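Local coordinates for protein PrgX (Enterococcus faecalis, PDB 2AWI) that serves as the receptor for the peptide sex pheromone cCF10 and probably binds DNA as a repressor in the control of conjugation, at residues G230-I242 against N256-K269. The protein carries 1 engineered substitution. Sequence-based numbering, arbitrary orientation.
Sequences GYYDLEINYLKQI and NAVNIINIFKIIGK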
loop_
_atom_site.group_PDB
_atom_site.type_symbol
_atom_site.label_atom_id
_atom_site.label_comp_id
_atom_site.label_asym_id
_atom_site.label_seq_id
_atom_site.Cartn_x
_atom_site.Cartn_y
_atom_site.Cartn_z
ATOM N N GLY A 230 17.244 -16.360 8.753
ATOM C CA GLY A 230 16.198 -15.625 8.069
ATOM C C GLY A 230 15.908 -14.243 8.631
ATOM O O GLY A 230 15.687 -13.295 7.874
ATOM N N TYR A 231 15.889 -14.120 9.953
ATOM C CA TYR A 231 15.623 -12.832 10.579
ATOM C C TYR A 231 16.733 -11.838 10.242
ATOM O O TYR A 231 16.472 -10.667 9.976
ATOM C CB TYR A 231 15.514 -12.987 12.102
ATOM C CG TYR A 231 14.377 -13.876 12.558
ATOM C CD1 TYR A 231 13.053 -13.599 12.205
ATOM C CD2 TYR A 231 14.619 -14.979 13.369
ATOM C CE1 TYR A 231 12.006 -14.396 12.661
ATOM C CE2 TYR A 231 13.579 -15.781 13.824
ATOM C CZ TYR A 231 12.281 -15.486 13.469
ATOM O OH TYR A 231 11.268 -16.292 13.932
ATOM N N TYR A 232 17.971 -12.316 10.267
ATOM C CA TYR A 232 19.128 -11.490 9.956
ATOM C C TYR A 232 19.116 -11.086 8.484
ATOM O O TYR A 232 19.464 -9.961 8.136
ATOM C CB TYR A 232 20.423 -12.261 10.253
ATOM C CG TYR A 232 20.794 -12.384 11.722
ATOM C CD1 TYR A 232 21.919 -13.108 12.107
ATOM C CD2 TYR A 232 20.047 -11.757 12.719
ATOM C CE1 TYR A 232 22.299 -13.203 13.451
ATOM C CE2 TYR A 232 20.424 -11.849 14.077
ATOM C CZ TYR A 232 21.549 -12.572 14.424
ATOM O OH TYR A 232 21.942 -12.661 15.735
ATOM N N ASP A 233 18.720 -12.014 7.620
ATOM C CA ASP A 233 18.675 -11.751 6.189
ATOM C C ASP A 233 17.653 -10.658 5.888
ATOM O O ASP A 233 17.795 -9.888 4.937
ATOM C CB ASP A 233 18.309 -13.042 5.448
ATOM C CG ASP A 233 18.440 -12.914 3.946
ATOM O OD1 ASP A 233 19.244 -12.077 3.487
ATOM O OD2 ASP A 233 17.754 -13.664 3.222
ATOM N N LEU A 234 16.629 -10.589 6.725
ATOM C CA LEU A 234 15.560 -9.620 6.572
ATOM C C LEU A 234 16.009 -8.258 7.106
ATOM O O LEU A 234 15.816 -7.227 6.460
ATOM C CB LEU A 234 14.338 -10.118 7.347
ATOM C CG LEU A 234 12.927 -9.706 6.951
ATOM C CD1 LEU A 234 12.703 -9.985 5.476
ATOM C CD2 LEU A 234 11.932 -10.496 7.808
ATOM N N GLU A 235 16.614 -8.266 8.287
ATOM C CA GLU A 235 17.075 -7.041 8.920
ATOM C C GLU A 235 18.242 -6.408 8.166
ATOM O O GLU A 235 18.261 -5.196 7.940
ATOM C CB GLU A 235 17.474 -7.326 10.366
ATOM C CG GLU A 235 18.040 -6.135 11.111
ATOM C CD GLU A 235 18.088 -6.386 12.600
ATOM O OE1 GLU A 235 17.991 -7.570 12.991
ATOM O OE2 GLU A 235 18.226 -5.411 13.374
ATOM N N ILE A 236 19.207 -7.239 7.784
ATOM C CA ILE A 236 20.369 -6.779 7.039
ATOM C C ILE A 236 19.944 -6.215 5.686
ATOM O O ILE A 236 20.522 -5.239 5.205
ATOM C CB ILE A 236 21.381 -7.929 6.836
ATOM C CG1 ILE A 236 22.152 -8.156 8.138
ATOM C CG2 ILE A 236 22.326 -7.620 5.677
ATOM C CD1 ILE A 236 23.183 -9.261 8.058
ATOM N N ASN A 237 18.925 -6.825 5.081
ATOM C CA ASN A 237 18.419 -6.370 3.788
ATOM C C ASN A 237 17.715 -5.025 3.963
ATOM O O ASN A 237 17.609 -4.238 3.022
ATOM C CB ASN A 237 17.452 -7.402 3.202
ATOM C CG ASN A 237 17.305 -7.277 1.696
ATOM O OD1 ASN A 237 16.612 -6.387 1.194
ATOM N ND2 ASN A 237 17.972 -8.167 0.961
ATOM N N TYR A 238 17.227 -4.771 5.173
ATOM C CA TYR A 238 16.569 -3.509 5.474
ATOM C C TYR A 238 17.654 -2.437 5.623
ATOM O O TYR A 238 17.458 -1.285 5.244
ATOM C CB TYR A 238 15.751 -3.624 6.768
ATOM C CG TYR A 238 15.692 -2.348 7.586
ATOM C CD1 TYR A 238 16.624 -2.096 8.589
ATOM C CD2 TYR A 238 14.724 -1.380 7.336
ATOM C CE1 TYR A 238 16.594 -0.913 9.324
ATOM C CE2 TYR A 238 14.684 -0.192 8.062
ATOM C CZ TYR A 238 15.622 0.035 9.053
ATOM O OH TYR A 238 15.590 1.210 9.771
ATOM N N LEU A 239 18.796 -2.829 6.179
ATOM C CA LEU A 239 19.905 -1.909 6.365
ATOM C C LEU A 239 20.501 -1.595 4.998
ATOM O O LEU A 239 21.025 -0.510 4.770
ATOM C CB LEU A 239 20.953 -2.530 7.296
ATOM C CG LEU A 239 20.497 -2.598 8.759
ATOM C CD1 LEU A 239 21.377 -3.559 9.563
ATOM C CD2 LEU A 239 20.533 -1.197 9.354
ATOM N N LYS A 240 20.395 -2.556 4.090
ATOM C CA LYS A 240 20.890 -2.392 2.732
ATOM C C LYS A 240 19.994 -1.378 2.025
ATOM O O LYS A 240 20.476 -0.516 1.290
ATOM C CB LYS A 240 20.855 -3.733 1.998
ATOM C CG LYS A 240 21.313 -3.686 0.552
ATOM C CD LYS A 240 21.133 -5.048 -0.106
ATOM C CE LYS A 240 21.411 -5.001 -1.597
ATOM N NZ LYS A 240 21.162 -6.326 -2.242
ATOM N N GLN A 241 18.686 -1.481 2.250
ATOM C CA GLN A 241 17.741 -0.553 1.640
ATOM C C GLN A 241 18.044 0.856 2.151
ATOM O O GLN A 241 17.944 1.829 1.409
ATOM C CB GLN A 241 16.298 -0.940 1.990
ATOM C CG GLN A 241 15.830 -2.273 1.408
ATOM C CD GLN A 241 15.955 -2.336 -0.103
ATOM O OE1 GLN A 241 15.469 -1.459 -0.817
ATOM N NE2 GLN A 241 16.606 -3.381 -0.599
ATOM N N ILE A 242 18.413 0.959 3.423
ATOM C CA ILE A 242 18.747 2.251 4.007
ATOM C C ILE A 242 20.060 2.747 3.397
ATOM O O ILE A 242 20.216 3.932 3.123
ATOM C CB ILE A 242 18.895 2.146 5.533
ATOM C CG1 ILE A 242 17.558 1.731 6.149
ATOM C CG2 ILE A 242 19.385 3.468 6.113
ATOM C CD1 ILE A 242 16.419 2.700 5.867
ATOM N N ASN A 256 10.924 0.117 0.557
ATOM C CA ASN A 256 11.309 -1.263 0.831
ATOM C C ASN A 256 11.646 -1.410 2.316
ATOM O O ASN A 256 11.189 -2.341 2.979
ATOM C CB ASN A 256 12.523 -1.676 -0.012
ATOM C CG ASN A 256 12.196 -1.832 -1.496
ATOM O OD1 ASN A 256 11.057 -2.100 -1.872
ATOM N ND2 ASN A 256 13.209 -1.690 -2.343
ATOM N N ALA A 257 12.440 -0.474 2.833
ATOM C CA ALA A 257 12.834 -0.498 4.235
ATOM C C ALA A 257 11.613 -0.427 5.138
ATOM O O ALA A 257 11.501 -1.200 6.088
ATOM C CB ALA A 257 13.781 0.658 4.540
ATOM N N VAL A 258 10.702 0.500 4.848
ATOM C CA VAL A 258 9.493 0.647 5.657
ATOM C C VAL A 258 8.662 -0.634 5.570
ATOM O O VAL A 258 8.088 -1.096 6.559
ATOM C CB VAL A 258 8.619 1.845 5.176
ATOM C CG1 VAL A 258 7.390 1.997 6.075
ATOM C CG2 VAL A 258 9.435 3.138 5.189
ATOM N N ASN A 259 8.618 -1.213 4.378
ATOM C CA ASN A 259 7.860 -2.428 4.155
ATOM C C ASN A 259 8.445 -3.600 4.949
ATOM O O ASN A 259 7.714 -4.480 5.422
ATOM C CB ASN A 259 7.837 -2.741 2.664
ATOM C CG ASN A 259 6.986 -3.935 2.342
ATOM O OD1 ASN A 259 5.934 -4.146 2.948
ATOM N ND2 ASN A 259 7.427 -4.727 1.374
ATOM N N ILE A 260 9.762 -3.605 5.108
ATOM C CA ILE A 260 10.399 -4.661 5.870
ATOM C C ILE A 260 10.081 -4.484 7.357
ATOM O O ILE A 260 9.811 -5.462 8.060
ATOM C CB ILE A 260 11.917 -4.672 5.619
ATOM C CG1 ILE A 260 12.174 -5.176 4.191
ATOM C CG2 ILE A 260 12.629 -5.546 6.651
ATOM C CD1 ILE A 260 13.625 -5.290 3.825
ATOM N N ILE A 261 10.096 -3.240 7.834
ATOM C CA ILE A 261 9.776 -2.966 9.233
ATOM C C ILE A 261 8.368 -3.500 9.503
ATOM O O ILE A 261 8.089 -4.051 10.566
ATOM C CB ILE A 261 9.805 -1.447 9.538
ATOM C CG1 ILE A 261 11.245 -0.934 9.480
ATOM C CG2 ILE A 261 9.209 -1.168 10.916
ATOM C CD1 ILE A 261 11.390 0.527 9.851
ATOM N N ASN A 262 7.490 -3.342 8.520
ATOM C CA ASN A 262 6.115 -3.799 8.637
ATOM C C ASN A 262 6.002 -5.324 8.699
ATOM O O ASN A 262 5.129 -5.855 9.385
ATOM C CB ASN A 262 5.289 -3.263 7.469
ATOM C CG ASN A 262 3.898 -3.855 7.424
ATOM O OD1 ASN A 262 3.137 -3.759 8.387
ATOM N ND2 ASN A 262 3.557 -4.475 6.298
ATOM N N ILE A 263 6.873 -6.027 7.979
ATOM C CA ILE A 263 6.854 -7.487 7.985
ATOM C C ILE A 263 7.144 -8.015 9.388
ATOM O O ILE A 263 6.500 -8.959 9.853
ATOM C CB ILE A 263 7.895 -8.063 7.004
ATOM C CG1 ILE A 263 7.321 -8.051 5.591
ATOM C CG2 ILE A 263 8.275 -9.467 7.397
ATOM C CD1 ILE A 263 6.023 -8.837 5.456
ATOM N N PHE A 264 8.112 -7.398 10.057
ATOM C CA PHE A 264 8.479 -7.808 11.402
ATOM C C PHE A 264 7.290 -7.648 12.333
ATOM O O PHE A 264 7.148 -8.387 13.305
ATOM C CB PHE A 264 9.675 -6.980 11.913
ATOM C CG PHE A 264 11.011 -7.484 11.426
ATOM C CD1 PHE A 264 11.485 -8.738 11.824
ATOM C CD2 PHE A 264 11.778 -6.731 10.539
ATOM C CE1 PHE A 264 12.702 -9.238 11.340
ATOM C CE2 PHE A 264 12.998 -7.223 10.048
ATOM C CZ PHE A 264 13.459 -8.477 10.449
ATOM N N LYS A 265 6.438 -6.672 12.038
ATOM C CA LYS A 265 5.264 -6.441 12.859
ATOM C C LYS A 265 4.285 -7.584 12.641
ATOM O O LYS A 265 3.800 -8.191 13.591
ATOM C CB LYS A 265 4.585 -5.124 12.482
ATOM C CG LYS A 265 3.365 -4.803 13.346
ATOM C CD LYS A 265 2.459 -3.751 12.709
ATOM C CE LYS A 265 1.821 -4.266 11.418
ATOM N NZ LYS A 265 0.847 -3.306 10.807
ATOM N N ILE A 266 4.006 -7.875 11.377
ATOM C CA ILE A 266 3.074 -8.931 11.018
ATOM C C ILE A 266 3.418 -10.288 11.627
ATOM O O ILE A 266 2.573 -10.911 12.267
ATOM C CB ILE A 266 2.986 -9.089 9.488
ATOM C CG1 ILE A 266 2.548 -7.769 8.852
ATOM C CG2 ILE A 266 1.983 -10.173 9.136
ATOM C CD1 ILE A 266 2.383 -7.840 7.346
ATOM N N ILE A 267 4.656 -10.741 11.448
ATOM C CA ILE A 267 5.046 -12.044 11.968
ATOM C C ILE A 267 5.257 -12.106 13.471
ATOM O O ILE A 267 5.578 -13.162 14.004
ATOM C CB ILE A 267 6.297 -12.594 11.238
ATOM C CG1 ILE A 267 7.551 -11.826 11.658
ATOM C CG2 ILE A 267 6.087 -12.479 9.722
ATOM C CD1 ILE A 267 8.820 -12.268 10.927
ATOM N N GLY A 268 5.085 -10.985 14.163
ATOM C CA GLY A 268 5.224 -11.000 15.611
ATOM C C GLY A 268 6.563 -10.722 16.278
ATOM O O GLY A 268 6.707 -10.967 17.488
ATOM N N LYS A 269 7.552 -10.231 15.532
ATOM C CA LYS A 269 8.847 -9.914 16.141
ATOM C C LYS A 269 8.820 -8.454 16.606
ATOM O O LYS A 269 9.404 -7.570 15.976
ATOM C CB LYS A 269 9.983 -10.141 15.135
ATOM C CG LYS A 269 10.086 -11.578 14.631
ATOM C CD LYS A 269 10.424 -12.550 15.747
ATOM C CE LYS A 269 11.893 -12.488 16.114
ATOM N NZ LYS A 269 12.221 -13.414 17.235
HETATM O O HOH W 1 11.784 -16.161 16.381
#
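Leu234 lies against Phe264, its CD2 methyl over one ring face in a CH-pi contact, 4.0 Å from the centroid. Leu234 CG stands anti to the backbone N (chi1 -154°), which also brings CD2 to 3.8 Å from Ile263 CG2. The ring edge of Phe264 meets the backbone at Tyr231 O and Glu235 N. One turn away, Ile260 CG2 packs on Leu234 O and on Tyr238 CB, the latter at 3.7 Å. The Tyr238 ring turns its CD2 edge to the carbonyl of Ala257, whose methyl also touches Ile242 CD1. At one end Asn256 ND2 donates to Gln241 OE1 over 2.7 Å; the acceptor lies nearly in the amide plane of Asn256, but ND2 itself stands well above the carbonyl plane of Gln241. At the other, the side chain of Lys269, kinked at its second and third torsions (-64° and -77°), crosses the face of Tyr231: CE makes a CH-pi contact and NZ a cation-pi contact, 4.5 Å from the centroid. A water joins NZ to Tyr231 OH, which also hydrogen-bonds Asp233 of the second subunit. Segments 230-242 and 256-266 run roughly antiparallel, with their axes 8.6 Å apart at closest, as a helical hairpin within the TPR-like C-terminal region.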